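Local coordinates for protein meta cleavage compound hydrolase (Janthinobacterium, PDB 1J1I) that hydrolyses a carbon-carbon bond in the ring-opened product of carbazole breakdown, very probably yielding anthranilate and a hydroxypentadienoate, at residues I40-G45 and I69-L74; G48-G53 and Y186-D191; I59-R64 and H267-A272; F158-M163 and A180-R185; H165-L170 and G260-I265. One frame throughout, in Å; residues are numbered along the deposited sequence.

Contact 1 pairs two strands of the central sheet, and the loop leaving 40-45 leads into 48-53 of contact 2; their centres are about 12 Å apart, and S51 of contact 2 hydrogen-bonds D72. Contacts 2 and 4, about 9 Å apart between centres, use successive halves of helix 179-190 in the lid, contact 4 the first. Contact 5, about 13 Å from contact 4 between centres, shares helix 160-170 with it; I182 meets V167 between them. H261 of contact 5, probably catalytic, lies about 3 Å from S114, the probable nucleophile, side chain to side chain, and R185 of contact 4 about 8 Å. Contact 3 stands away from these sites, touching contacts 1 and 5.

Contact 1: residues I40-G45 and I69-L74; sequences ILIHGG and IAMDML
I40 rests against I69 in a parallel strand pair, its CA carrying a C-H...O contact to I69 O, while its CG2 reaches M71 CB on the same face of the sheet. At L41 the backbone gives and takes: L41 N donates to I69 O (2.8 Å) and L41 O accepts from M71 N (3.1 Å). Its CB lies against A70 CB on the opposite face. Beyond this point the strands diverge and a water enters, donating to L41 O (2.8 Å) and M71 O and accepting only weakly from H43 N. I42 crosses M73 at about a right angle, CG2 touching M73 CG at 3.6 Å. H43 has CG wedged between backbone N and carbonyl carbon (chi1 63°), which turns the ring toward the second loop. There H43 NE2 accepts from M73 N (2.9 Å, 169° at the hydrogen), the donor lying 24° out of the ring plane, while ND1 donates to G44 O (2.8 Å). M73 CE packs on H43 CE1 at 3.5 Å. A leucine in place of H43 would probably leave M73 N without its acceptor and G44 O without its donor. This is the parallel core of an alpha/beta hydrolase; the His-Gly-Gly loop after the strand, with G45 N weakly bonded to S114 OG, occupies the place where this fold commonly builds its oxyanion hole.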
# COMPACT_ATOMS: atom_id res chain seq x y z
N ILE A 40 -6.58 10.53 15.11
CA ILE A 40 -6.42 9.87 16.40
C ILE A 40 -5.66 8.56 16.26
O ILE A 40 -6.04 7.69 15.46
CB ILE A 40 -7.78 9.57 17.05
CG1 ILE A 40 -8.55 10.88 17.27
CG2 ILE A 40 -7.56 8.82 18.37
CD1 ILE A 40 -9.91 10.68 17.93
N LEU A 41 -4.59 8.41 17.04
CA LEU A 41 -3.79 7.20 17.02
C LEU A 41 -4.15 6.37 18.25
O LEU A 41 -4.19 6.90 19.36
CB LEU A 41 -2.29 7.56 17.03
CG LEU A 41 -1.82 8.59 15.99
CD1 LEU A 41 -0.33 8.85 16.15
CD2 LEU A 41 -2.13 8.10 14.57
N ILE A 42 -4.43 5.08 18.04
CA ILE A 42 -4.80 4.18 19.14
C ILE A 42 -3.79 3.05 19.25
O ILE A 42 -3.66 2.23 18.34
CB ILE A 42 -6.21 3.56 18.92
CG1 ILE A 42 -7.21 4.63 18.48
CG2 ILE A 42 -6.70 2.95 20.22
CD1 ILE A 42 -7.39 5.75 19.47
N HIS A 43 -3.09 3.00 20.38
CA HIS A 43 -2.07 1.99 20.65
C HIS A 43 -2.64 0.57 20.74
O HIS A 43 -3.85 0.37 20.84
CB HIS A 43 -1.35 2.34 21.96
CG HIS A 43 -2.24 2.33 23.16
ND1 HIS A 43 -2.57 1.17 23.83
CD2 HIS A 43 -2.92 3.33 23.78
CE1 HIS A 43 -3.41 1.45 24.81
NE2 HIS A 43 -3.64 2.75 24.80
N GLY A 44 -1.74 -0.42 20.70
CA GLY A 44 -2.17 -1.80 20.79
C GLY A 44 -2.32 -2.28 22.22
O GLY A 44 -2.13 -1.52 23.17
N GLY A 45 -2.68 -3.55 22.36
CA GLY A 45 -2.84 -4.12 23.69
C GLY A 45 -1.48 -4.51 24.23
O GLY A 45 -0.45 -4.09 23.70
N ILE A 69 -3.52 13.25 17.55
CA ILE A 69 -4.01 12.99 18.90
C ILE A 69 -3.84 11.50 19.22
O ILE A 69 -4.58 10.66 18.70
CB ILE A 69 -5.51 13.37 19.02
CG1 ILE A 69 -5.70 14.86 18.69
CG2 ILE A 69 -6.04 13.02 20.40
CD1 ILE A 69 -5.16 15.84 19.74
N ALA A 70 -2.86 11.18 20.06
CA ALA A 70 -2.60 9.79 20.46
C ALA A 70 -3.27 9.56 21.81
O ALA A 70 -2.80 10.06 22.84
CB ALA A 70 -1.09 9.55 20.55
N MET A 71 -4.35 8.78 21.80
CA MET A 71 -5.14 8.50 23.00
C MET A 71 -4.87 7.16 23.69
O MET A 71 -4.78 6.13 23.04
CB MET A 71 -6.63 8.54 22.63
CG MET A 71 -7.61 8.29 23.78
SD MET A 71 -9.23 7.67 23.19
CE MET A 71 -8.93 5.88 23.27
N ASP A 72 -4.76 7.19 25.02
CA ASP A 72 -4.57 5.96 25.79
C ASP A 72 -5.95 5.36 25.99
O ASP A 72 -6.88 6.04 26.44
CB ASP A 72 -3.96 6.25 27.17
CG ASP A 72 -2.45 6.40 27.12
OD1 ASP A 72 -1.86 6.30 26.02
OD2 ASP A 72 -1.86 6.61 28.20
N MET A 73 -6.11 4.08 25.64
CA MET A 73 -7.39 3.42 25.81
C MET A 73 -7.75 3.23 27.28
O MET A 73 -6.90 3.27 28.16
CB MET A 73 -7.40 2.05 25.13
CG MET A 73 -7.38 2.08 23.61
SD MET A 73 -7.59 0.43 22.93
CE MET A 73 -5.92 -0.22 23.11
N LEU A 74 -9.04 3.01 27.51
CA LEU A 74 -9.57 2.76 28.84
C LEU A 74 -8.75 1.65 29.49
O LEU A 74 -8.58 0.57 28.91
CB LEU A 74 -11.03 2.30 28.71
CG LEU A 74 -11.79 1.80 29.93
CD1 LEU A 74 -12.03 2.95 30.90
CD2 LEU A 74 -13.12 1.21 29.47
O HOH W 1 -2.31 5.82 21.16

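Contact 2: residues G48-G53 and Y186-D191; sequences GAESEG and YTYATD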
# COMPACT_ATOMS: atom_id res chain seq x y z
N GLY A 48 1.71 -2.58 29.61
CA GLY A 48 2.54 -1.41 29.45
C GLY A 48 2.39 -0.69 28.13
O GLY A 48 3.12 0.25 27.84
N ALA A 49 1.45 -1.13 27.30
CA ALA A 49 1.24 -0.48 26.01
C ALA A 49 0.49 0.82 26.20
O ALA A 49 -0.52 0.88 26.92
CB ALA A 49 0.48 -1.40 25.07
N GLU A 50 1.00 1.88 25.58
CA GLU A 50 0.37 3.19 25.66
C GLU A 50 0.85 4.08 24.51
O GLU A 50 1.70 3.68 23.71
CB GLU A 50 0.63 3.85 27.03
CG GLU A 50 2.07 3.84 27.51
CD GLU A 50 2.95 4.80 26.74
OE1 GLU A 50 2.68 6.02 26.77
OE2 GLU A 50 3.91 4.33 26.09
N SER A 51 0.29 5.28 24.43
CA SER A 51 0.58 6.21 23.34
C SER A 51 2.02 6.62 23.03
O SER A 51 2.41 6.65 21.86
CB SER A 51 -0.27 7.47 23.52
OG SER A 51 -1.65 7.14 23.52
N GLU A 52 2.81 6.95 24.05
CA GLU A 52 4.18 7.38 23.80
C GLU A 52 5.04 6.28 23.19
O GLU A 52 5.68 6.48 22.16
CB GLU A 52 4.81 7.90 25.10
CG GLU A 52 6.17 8.55 24.94
CD GLU A 52 6.55 9.38 26.15
OE1 GLU A 52 6.46 8.87 27.29
OE2 GLU A 52 6.93 10.56 25.97
N GLY A 53 5.03 5.10 23.81
CA GLY A 53 5.82 3.99 23.31
C GLY A 53 5.39 3.51 21.94
O GLY A 53 6.22 3.06 21.14
N TYR A 186 8.17 -1.24 30.27
CA TYR A 186 8.19 -2.06 31.47
C TYR A 186 7.67 -1.26 32.67
O TYR A 186 6.96 -1.79 33.52
CB TYR A 186 9.61 -2.55 31.76
CG TYR A 186 9.70 -3.47 32.96
CD1 TYR A 186 8.96 -4.65 33.00
CD2 TYR A 186 10.50 -3.15 34.05
CE1 TYR A 186 9.00 -5.49 34.10
CE2 TYR A 186 10.55 -3.99 35.16
CZ TYR A 186 9.80 -5.16 35.18
OH TYR A 186 9.84 -5.99 36.27
N THR A 187 8.04 0.02 32.73
CA THR A 187 7.60 0.88 33.81
C THR A 187 6.07 0.99 33.82
O THR A 187 5.45 0.91 34.88
CB THR A 187 8.21 2.29 33.69
OG1 THR A 187 9.64 2.21 33.86
CG2 THR A 187 7.64 3.22 34.75
N TYR A 188 5.47 1.16 32.65
CA TYR A 188 4.02 1.25 32.55
C TYR A 188 3.35 -0.07 32.91
O TYR A 188 2.31 -0.10 33.56
CB TYR A 188 3.58 1.65 31.14
CG TYR A 188 3.70 3.12 30.82
CD1 TYR A 188 4.65 3.58 29.90
CD2 TYR A 188 2.84 4.05 31.40
CE1 TYR A 188 4.73 4.94 29.58
CE2 TYR A 188 2.92 5.41 31.08
CZ TYR A 188 3.87 5.84 30.17
OH TYR A 188 3.94 7.18 29.84
N ALA A 189 3.96 -1.17 32.48
CA ALA A 189 3.42 -2.50 32.73
C ALA A 189 3.50 -2.95 34.19
O ALA A 189 2.72 -3.80 34.62
CB ALA A 189 4.13 -3.52 31.84
N THR A 190 4.44 -2.37 34.93
CA THR A 190 4.63 -2.72 36.33
C THR A 190 3.72 -1.94 37.27
O THR A 190 3.32 -2.46 38.32
CB THR A 190 6.10 -2.50 36.75
OG1 THR A 190 6.93 -3.46 36.10
CG2 THR A 190 6.26 -2.64 38.26
N ASP A 191 3.39 -0.70 36.91
CA ASP A 191 2.50 0.12 37.72
C ASP A 191 1.32 -0.76 38.13
O ASP A 191 0.54 -1.19 37.28
CB ASP A 191 2.00 1.31 36.90
CG ASP A 191 1.01 2.17 37.65
OD1 ASP A 191 1.40 2.78 38.67
OD2 ASP A 191 -0.17 2.24 37.23
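E50 OE1, whose carboxylate lies stacked on the ring of Y188, is gripped by the backbone N of E52 (2.9 Å), which arrives from above the carboxylate plane, and by a salt bridge from R29. The other oxygen, OE2, takes G53 N at 2.7 Å on its syn side, so E50 is the N-cap of helix 51-55 and uses both oxygens for it. A first torsion that sets CG between backbone N and carbonyl carbon (chi1 49°), followed by a second bend, folds the chain back over its own helix start. The same fold lays the side chain across Y188: CG sits over the ring centre at 3.5 Å from the centroid, a CH-pi contact. The flat carboxylate continues over the rim, E50 CD standing 3.4 Å from Y188 CE1, with the two planes only 5° apart. An alanine in place of E50 would probably leave the first turn of helix 51-55 uncapped, R29 without this partner and one face of Y188 without this cover. Nearer the lid helix, G48 CA lies 3.4 Å from A189 N and G48 O touches Y188 CB at 3.6 Å. A side chain on G48 would run into A189 CB, and its positive phi (79°) also suits glycine. Two backbone N-H groups at a helix start, together with an arginine, should stabilise the carboxylate as an anion, and its charge is thus tied into the core domain while its CG and the flat of its carboxylate both lie on the lid tyrosine.

Contact 3: residues I59-R64 and H267-A272; sequences IPILAR and HPEDFA
L62 and A272 bring the backbones closest, their CA atoms 6.4 Å apart, where the short helix 59-62 meets the opening turns of the C-terminal helix 268-281. Helical bonds run within each segment, A63 N to I59 O and A272 N to P268 O (both 2.8 Å), and no hydrogen bond passes between them. The methyl of A272 is the centre of the contact: it rests against two branches of I61, CG2 at 3.5 Å and CD1 at 3.6 Å from A272 CB. I61 holds CG1 beside its backbone N (chi1 -57°) and extends it, which carries CD1 past the alanine to E269, whose OE2 lies 3.6 Å away. E269, bent at its second torsion, meets the isoleucine at about a right angle. On the inner side L62 CD2 leans on the carbonyl of A272, 3.6 Å from its O, and L62 continues onto L276 of the same helix and V68 of the neighbouring strand. From the far side of helix 268-281, D270 bonds to Y254 and to W252 of the second subunit, so this helix also borders the dimer interface. R64 NH2 and E269 OE2, of opposite charge, stay 5.6 Å apart and could add only a loose attraction; cohesion therefore rests on van der Waals contact of methyls with one another and with two oxygens, and the short A272 side chain probably lets the helices come this close.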
# COMPACT_ATOMS: atom_id res chain seq x y z
N ILE A 59 4.38 10.33 15.45
CA ILE A 59 3.72 11.61 15.70
C ILE A 59 4.33 12.81 14.97
O ILE A 59 3.61 13.55 14.31
CB ILE A 59 3.64 11.92 17.21
CG1 ILE A 59 2.80 10.85 17.92
CG2 ILE A 59 3.02 13.29 17.44
CD1 ILE A 59 2.84 10.93 19.43
N PRO A 60 5.67 13.01 15.07
CA PRO A 60 6.34 14.14 14.41
C PRO A 60 6.06 14.21 12.92
O PRO A 60 5.79 15.27 12.37
CB PRO A 60 7.82 13.86 14.70
CG PRO A 60 7.77 13.12 16.01
CD PRO A 60 6.67 12.13 15.69
N ILE A 61 6.14 13.05 12.27
CA ILE A 61 5.92 12.98 10.84
C ILE A 61 4.49 13.36 10.47
O ILE A 61 4.27 14.20 9.60
CB ILE A 61 6.22 11.56 10.32
CG1 ILE A 61 7.66 11.16 10.69
CG2 ILE A 61 6.03 11.50 8.82
CD1 ILE A 61 8.00 9.71 10.40
N LEU A 62 3.53 12.75 11.14
CA LEU A 62 2.13 13.04 10.85
C LEU A 62 1.77 14.48 11.21
O LEU A 62 1.00 15.13 10.50
CB LEU A 62 1.23 12.05 11.60
CG LEU A 62 1.42 10.57 11.22
CD1 LEU A 62 0.50 9.70 12.04
CD2 LEU A 62 1.15 10.39 9.73
N ALA A 63 2.33 14.97 12.31
CA ALA A 63 2.06 16.31 12.79
C ALA A 63 2.47 17.42 11.81
O ALA A 63 2.10 18.58 11.99
CB ALA A 63 2.73 16.53 14.14
N ARG A 64 3.23 17.07 10.79
CA ARG A 64 3.64 18.07 9.81
C ARG A 64 2.46 18.42 8.91
O ARG A 64 2.46 19.45 8.25
CB ARG A 64 4.78 17.53 8.94
CG ARG A 64 6.03 18.39 8.97
CD ARG A 64 7.02 17.90 10.01
NE ARG A 64 7.64 16.63 9.62
CZ ARG A 64 8.62 16.04 10.29
NH1 ARG A 64 9.10 16.59 11.40
NH2 ARG A 64 9.12 14.89 9.86
N HIS A 267 9.03 0.17 11.53
CA HIS A 267 9.33 0.99 10.36
C HIS A 267 8.48 2.25 10.43
O HIS A 267 7.56 2.43 9.64
CB HIS A 267 9.00 0.22 9.08
CG HIS A 267 9.63 -1.13 9.00
ND1 HIS A 267 10.98 -1.32 8.78
CD2 HIS A 267 9.10 -2.37 9.14
CE1 HIS A 267 11.25 -2.61 8.77
NE2 HIS A 267 10.13 -3.27 8.99
N PRO A 268 8.79 3.15 11.39
CA PRO A 268 8.02 4.39 11.55
C PRO A 268 7.88 5.28 10.32
O PRO A 268 6.77 5.72 10.00
CB PRO A 268 8.71 5.08 12.73
CG PRO A 268 10.13 4.56 12.67
CD PRO A 268 9.93 3.10 12.32
N GLU A 269 8.98 5.54 9.63
CA GLU A 269 8.94 6.38 8.43
C GLU A 269 8.06 5.77 7.35
O GLU A 269 7.26 6.46 6.71
CB GLU A 269 10.35 6.58 7.88
CG GLU A 269 11.24 7.45 8.76
CD GLU A 269 11.56 8.78 8.11
OE1 GLU A 269 12.26 8.78 7.07
OE2 GLU A 269 11.12 9.83 8.63
N ASP A 270 8.22 4.47 7.14
CA ASP A 270 7.44 3.76 6.14
C ASP A 270 5.96 3.85 6.50
O ASP A 270 5.13 4.24 5.67
CB ASP A 270 7.89 2.29 6.08
CG ASP A 270 7.20 1.51 4.96
OD1 ASP A 270 7.56 0.34 4.74
OD2 ASP A 270 6.30 2.07 4.31
N PHE A 271 5.61 3.50 7.73
CA PHE A 271 4.22 3.55 8.16
C PHE A 271 3.61 4.94 8.10
O PHE A 271 2.49 5.11 7.62
CB PHE A 271 4.08 3.03 9.59
CG PHE A 271 2.68 3.16 10.12
CD1 PHE A 271 1.71 2.20 9.81
CD2 PHE A 271 2.31 4.28 10.84
CE1 PHE A 271 0.39 2.37 10.21
CE2 PHE A 271 0.99 4.46 11.24
CZ PHE A 271 0.03 3.50 10.93
N ALA A 272 4.34 5.93 8.61
CA ALA A 272 3.86 7.31 8.63
C ALA A 272 3.58 7.84 7.23
O ALA A 272 2.57 8.51 7.01
CB ALA A 272 4.87 8.21 9.34

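Contact 4: residues F158-M163 and A180-R185; sequences FTREGM and AMINSR
Hydrogen bonding centres on N183 OD1, which R160 grips side-on with two nitrogens. R160 NE comes to N183 OD1 nearly along the C=O axis at 2.7 Å, though bent at the hydrogen (139°). R160 NH2 meets N183 OD1 at 2.9 Å from above the amide plane, and guanidinium and amide are turned 63° from each other. The arginine reaches this far because its chain runs straight out from the helix, CG anti to the backbone N (chi1 -174°). Its NH2 has a long, weak ion pair with D179 besides. Helices 160-170 and 179-190 belong to the lid that alpha/beta hydrolases commonly carry between core strands, and the first is begun by T159, an N-cap whose OG1 accepts from G162 N. Among apolar contacts, I182 CG2 lies over the centre of the R160 guanidinium, 3.7 Å from R160 CZ, so the group is held along its edge by N183 and on one face by a methyl. M163 CG lies 4.3 Å from I182 CG2. Sulfur contact comes from M163, bent at its second and third torsions: SD presses on R185 CD at 3.2 Å, near the plane of that guanidinium, and CE rests on R185 CG at 3.6 Å.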
# COMPACT_ATOMS: atom_id res chain seq x y z
N PHE A 158 5.95 -10.35 33.53
CA PHE A 158 6.22 -9.05 34.12
C PHE A 158 7.64 -8.83 34.64
O PHE A 158 7.84 -8.27 35.72
CB PHE A 158 5.22 -8.74 35.24
CG PHE A 158 3.82 -8.53 34.74
CD1 PHE A 158 3.02 -9.61 34.37
CD2 PHE A 158 3.30 -7.25 34.60
CE1 PHE A 158 1.74 -9.42 33.88
CE2 PHE A 158 2.02 -7.04 34.10
CZ PHE A 158 1.23 -8.13 33.74
N THR A 159 8.62 -9.28 33.87
CA THR A 159 10.03 -9.10 34.21
C THR A 159 10.60 -8.27 33.07
O THR A 159 10.04 -8.27 31.96
CB THR A 159 10.78 -10.44 34.27
OG1 THR A 159 10.70 -11.11 33.00
CG2 THR A 159 10.20 -11.34 35.36
N ARG A 160 11.68 -7.54 33.31
CA ARG A 160 12.26 -6.73 32.25
C ARG A 160 12.66 -7.64 31.09
O ARG A 160 12.43 -7.31 29.93
CB ARG A 160 13.48 -5.95 32.73
CG ARG A 160 14.01 -5.00 31.67
CD ARG A 160 15.22 -4.23 32.15
NE ARG A 160 15.61 -3.20 31.18
CZ ARG A 160 16.00 -3.44 29.93
NH1 ARG A 160 16.05 -4.69 29.48
NH2 ARG A 160 16.32 -2.44 29.13
N GLU A 161 13.27 -8.78 31.42
CA GLU A 161 13.68 -9.73 30.40
C GLU A 161 12.49 -10.31 29.65
O GLU A 161 12.57 -10.58 28.45
CB GLU A 161 14.50 -10.86 31.02
CG GLU A 161 16.00 -10.60 31.01
CD GLU A 161 16.52 -10.37 29.60
OE1 GLU A 161 16.33 -11.27 28.75
OE2 GLU A 161 17.12 -9.31 29.35
N GLY A 162 11.38 -10.50 30.35
CA GLY A 162 10.19 -11.03 29.71
C GLY A 162 9.70 -10.04 28.67
O GLY A 162 9.17 -10.44 27.63
N MET A 163 9.87 -8.76 28.96
CA MET A 163 9.45 -7.69 28.06
C MET A 163 10.35 -7.67 26.82
O MET A 163 9.88 -7.41 25.71
CB MET A 163 9.52 -6.34 28.77
CG MET A 163 8.93 -5.18 27.97
SD MET A 163 7.20 -5.46 27.53
CE MET A 163 6.37 -5.03 29.08
N ALA A 180 15.88 2.03 26.27
CA ALA A 180 15.03 3.12 26.72
C ALA A 180 13.56 2.79 26.49
O ALA A 180 12.72 2.99 27.36
CB ALA A 180 15.39 4.40 25.99
N MET A 181 13.27 2.27 25.30
CA MET A 181 11.90 1.90 24.94
C MET A 181 11.42 0.74 25.80
O MET A 181 10.26 0.70 26.22
CB MET A 181 11.84 1.53 23.45
CG MET A 181 10.46 1.09 22.98
SD MET A 181 10.17 -0.66 23.26
CE MET A 181 9.91 -1.23 21.58
N ILE A 182 12.31 -0.21 26.07
CA ILE A 182 11.97 -1.36 26.90
C ILE A 182 11.67 -0.91 28.33
O ILE A 182 10.66 -1.32 28.92
CB ILE A 182 13.12 -2.39 26.94
CG1 ILE A 182 13.27 -3.06 25.57
CG2 ILE A 182 12.86 -3.44 28.02
CD1 ILE A 182 12.06 -3.91 25.17
N ASN A 183 12.53 -0.06 28.89
CA ASN A 183 12.35 0.42 30.25
C ASN A 183 11.05 1.19 30.40
O ASN A 183 10.33 1.03 31.38
CB ASN A 183 13.52 1.32 30.68
CG ASN A 183 14.86 0.62 30.59
OD1 ASN A 183 14.96 -0.58 30.86
ND2 ASN A 183 15.89 1.36 30.22
N SER A 184 10.75 2.05 29.43
CA SER A 184 9.53 2.84 29.46
C SER A 184 8.30 1.95 29.48
O SER A 184 7.40 2.13 30.31
CB SER A 184 9.49 3.78 28.24
OG SER A 184 8.35 4.62 28.29
N ARG A 185 8.25 0.97 28.57
CA ARG A 185 7.12 0.05 28.51
C ARG A 185 7.02 -0.80 29.77
O ARG A 185 5.93 -1.05 30.28
CB ARG A 185 7.22 -0.86 27.27
CG ARG A 185 6.18 -1.97 27.24
CD ARG A 185 6.30 -2.85 25.99
NE ARG A 185 5.59 -2.28 24.85
CZ ARG A 185 4.44 -2.76 24.37
NH1 ARG A 185 3.86 -3.82 24.93
NH2 ARG A 185 3.87 -2.17 23.33

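Contact 5: residues H165-L170 and G260-I265; sequences HLVKAL and GHWAMI
L170 keeps CG beside its own backbone N (chi1 -53°) and W262 does the same (chi1 -60°), which brings the leucine onto the indole: CB lies over one face and CD1 closes to 3.4 Å from W262 CZ2. Farther back on the helix L166 sets CD1 3.7 Å from W262 CH2. V167 comes to the rim instead, V167 CG2 in the ring plane and 3.9 Å from W262 CZ3. The indole is thus met over a face by L170, at its edge by V167 and obliquely by L166, all from about one helical turn. A single hydrogen bond joins the backbones, H261 N to L170 O at 2.8 Å, and H261 CB touches the same oxygen. A side chain on G260 would collide with that carbonyl. The bond helps to position the main chain at H261, the probable catalytic histidine, whose O is also held by N113 and whose ND1 bonds to D233 as expected for a catalytic triad. W262 N is held by E266. Around the contact, R185 of helix 179-190 packs on W262 and M181 on V167, while A263 and M264 rest on strand 131-137, so the C-terminal turn of helix 160-170 is seated on the histidine loop between lid and sheet.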
# COMPACT_ATOMS: atom_id res chain seq x y z
N HIS A 165 11.92 -10.28 25.54
CA HIS A 165 11.55 -11.44 24.74
C HIS A 165 10.26 -11.17 23.98
O HIS A 165 10.12 -11.58 22.82
CB HIS A 165 11.37 -12.67 25.63
CG HIS A 165 12.66 -13.28 26.09
ND1 HIS A 165 13.63 -13.72 25.21
CD2 HIS A 165 13.12 -13.55 27.33
CE1 HIS A 165 14.64 -14.22 25.90
NE2 HIS A 165 14.36 -14.13 27.18
N LEU A 166 9.31 -10.49 24.62
CA LEU A 166 8.04 -10.19 23.98
C LEU A 166 8.23 -9.28 22.76
O LEU A 166 7.70 -9.56 21.69
CB LEU A 166 7.08 -9.53 24.99
CG LEU A 166 5.67 -9.12 24.55
CD1 LEU A 166 5.72 -7.87 23.69
CD2 LEU A 166 5.01 -10.27 23.81
N VAL A 167 8.98 -8.20 22.93
CA VAL A 167 9.21 -7.27 21.83
C VAL A 167 9.92 -7.95 20.67
O VAL A 167 9.54 -7.76 19.51
CB VAL A 167 10.03 -6.05 22.29
CG1 VAL A 167 10.34 -5.15 21.11
CG2 VAL A 167 9.24 -5.28 23.35
N LYS A 168 10.95 -8.74 20.96
CA LYS A 168 11.68 -9.45 19.92
C LYS A 168 10.74 -10.42 19.19
O LYS A 168 10.80 -10.56 17.97
CB LYS A 168 12.85 -10.24 20.51
CG LYS A 168 14.00 -9.38 21.01
CD LYS A 168 15.18 -10.26 21.41
CE LYS A 168 16.36 -9.42 21.88
NZ LYS A 168 17.53 -10.26 22.27
N ALA A 169 9.89 -11.09 19.96
CA ALA A 169 8.95 -12.06 19.40
C ALA A 169 7.92 -11.44 18.45
O ALA A 169 7.57 -12.04 17.43
CB ALA A 169 8.24 -12.80 20.52
N LEU A 170 7.43 -10.25 18.78
CA LEU A 170 6.41 -9.57 17.98
C LEU A 170 6.93 -8.70 16.84
O LEU A 170 6.14 -8.13 16.09
CB LEU A 170 5.53 -8.70 18.88
CG LEU A 170 4.89 -9.36 20.10
CD1 LEU A 170 3.90 -8.38 20.72
CD2 LEU A 170 4.17 -10.63 19.69
N GLY A 260 6.93 -7.22 11.49
CA GLY A 260 6.16 -8.04 12.40
C GLY A 260 4.79 -7.44 12.70
O GLY A 260 4.13 -6.89 11.82
N HIS A 261 4.39 -7.54 13.97
CA HIS A 261 3.10 -7.06 14.44
C HIS A 261 3.00 -5.56 14.73
O HIS A 261 1.89 -5.03 14.89
CB HIS A 261 2.72 -7.87 15.70
CG HIS A 261 1.29 -7.72 16.13
ND1 HIS A 261 0.23 -7.96 15.28
CD2 HIS A 261 0.75 -7.41 17.33
CE1 HIS A 261 -0.90 -7.80 15.94
NE2 HIS A 261 -0.62 -7.47 17.19
N TRP A 262 4.14 -4.87 14.80
CA TRP A 262 4.16 -3.43 15.09
C TRP A 262 4.80 -2.57 14.00
O TRP A 262 5.87 -1.99 14.21
CB TRP A 262 4.89 -3.15 16.41
CG TRP A 262 4.29 -3.81 17.62
CD1 TRP A 262 3.00 -4.21 17.79
CD2 TRP A 262 4.96 -4.09 18.86
NE1 TRP A 262 2.82 -4.72 19.06
CE2 TRP A 262 4.01 -4.66 19.73
CE3 TRP A 262 6.28 -3.91 19.31
CZ2 TRP A 262 4.33 -5.05 21.04
CZ3 TRP A 262 6.60 -4.30 20.62
CH2 TRP A 262 5.62 -4.87 21.46
N ALA A 263 4.16 -2.46 12.84
CA ALA A 263 4.70 -1.67 11.74
C ALA A 263 5.10 -0.25 12.14
O ALA A 263 6.16 0.24 11.74
CB ALA A 263 3.70 -1.63 10.59
N MET A 264 4.27 0.42 12.94
CA MET A 264 4.56 1.80 13.35
C MET A 264 5.82 1.94 14.20
O MET A 264 6.40 3.03 14.28
CB MET A 264 3.38 2.40 14.12
CG MET A 264 3.25 1.90 15.55
SD MET A 264 2.90 0.14 15.67
CE MET A 264 2.82 -0.05 17.43
N ILE A 265 6.23 0.85 14.84
CA ILE A 265 7.43 0.87 15.67
C ILE A 265 8.64 0.35 14.89
O ILE A 265 9.73 0.92 14.96
CB ILE A 265 7.25 0.00 16.96
CG1 ILE A 265 6.18 0.62 17.86
CG2 ILE A 265 8.58 -0.09 17.71
CD1 ILE A 265 5.85 -0.22 19.09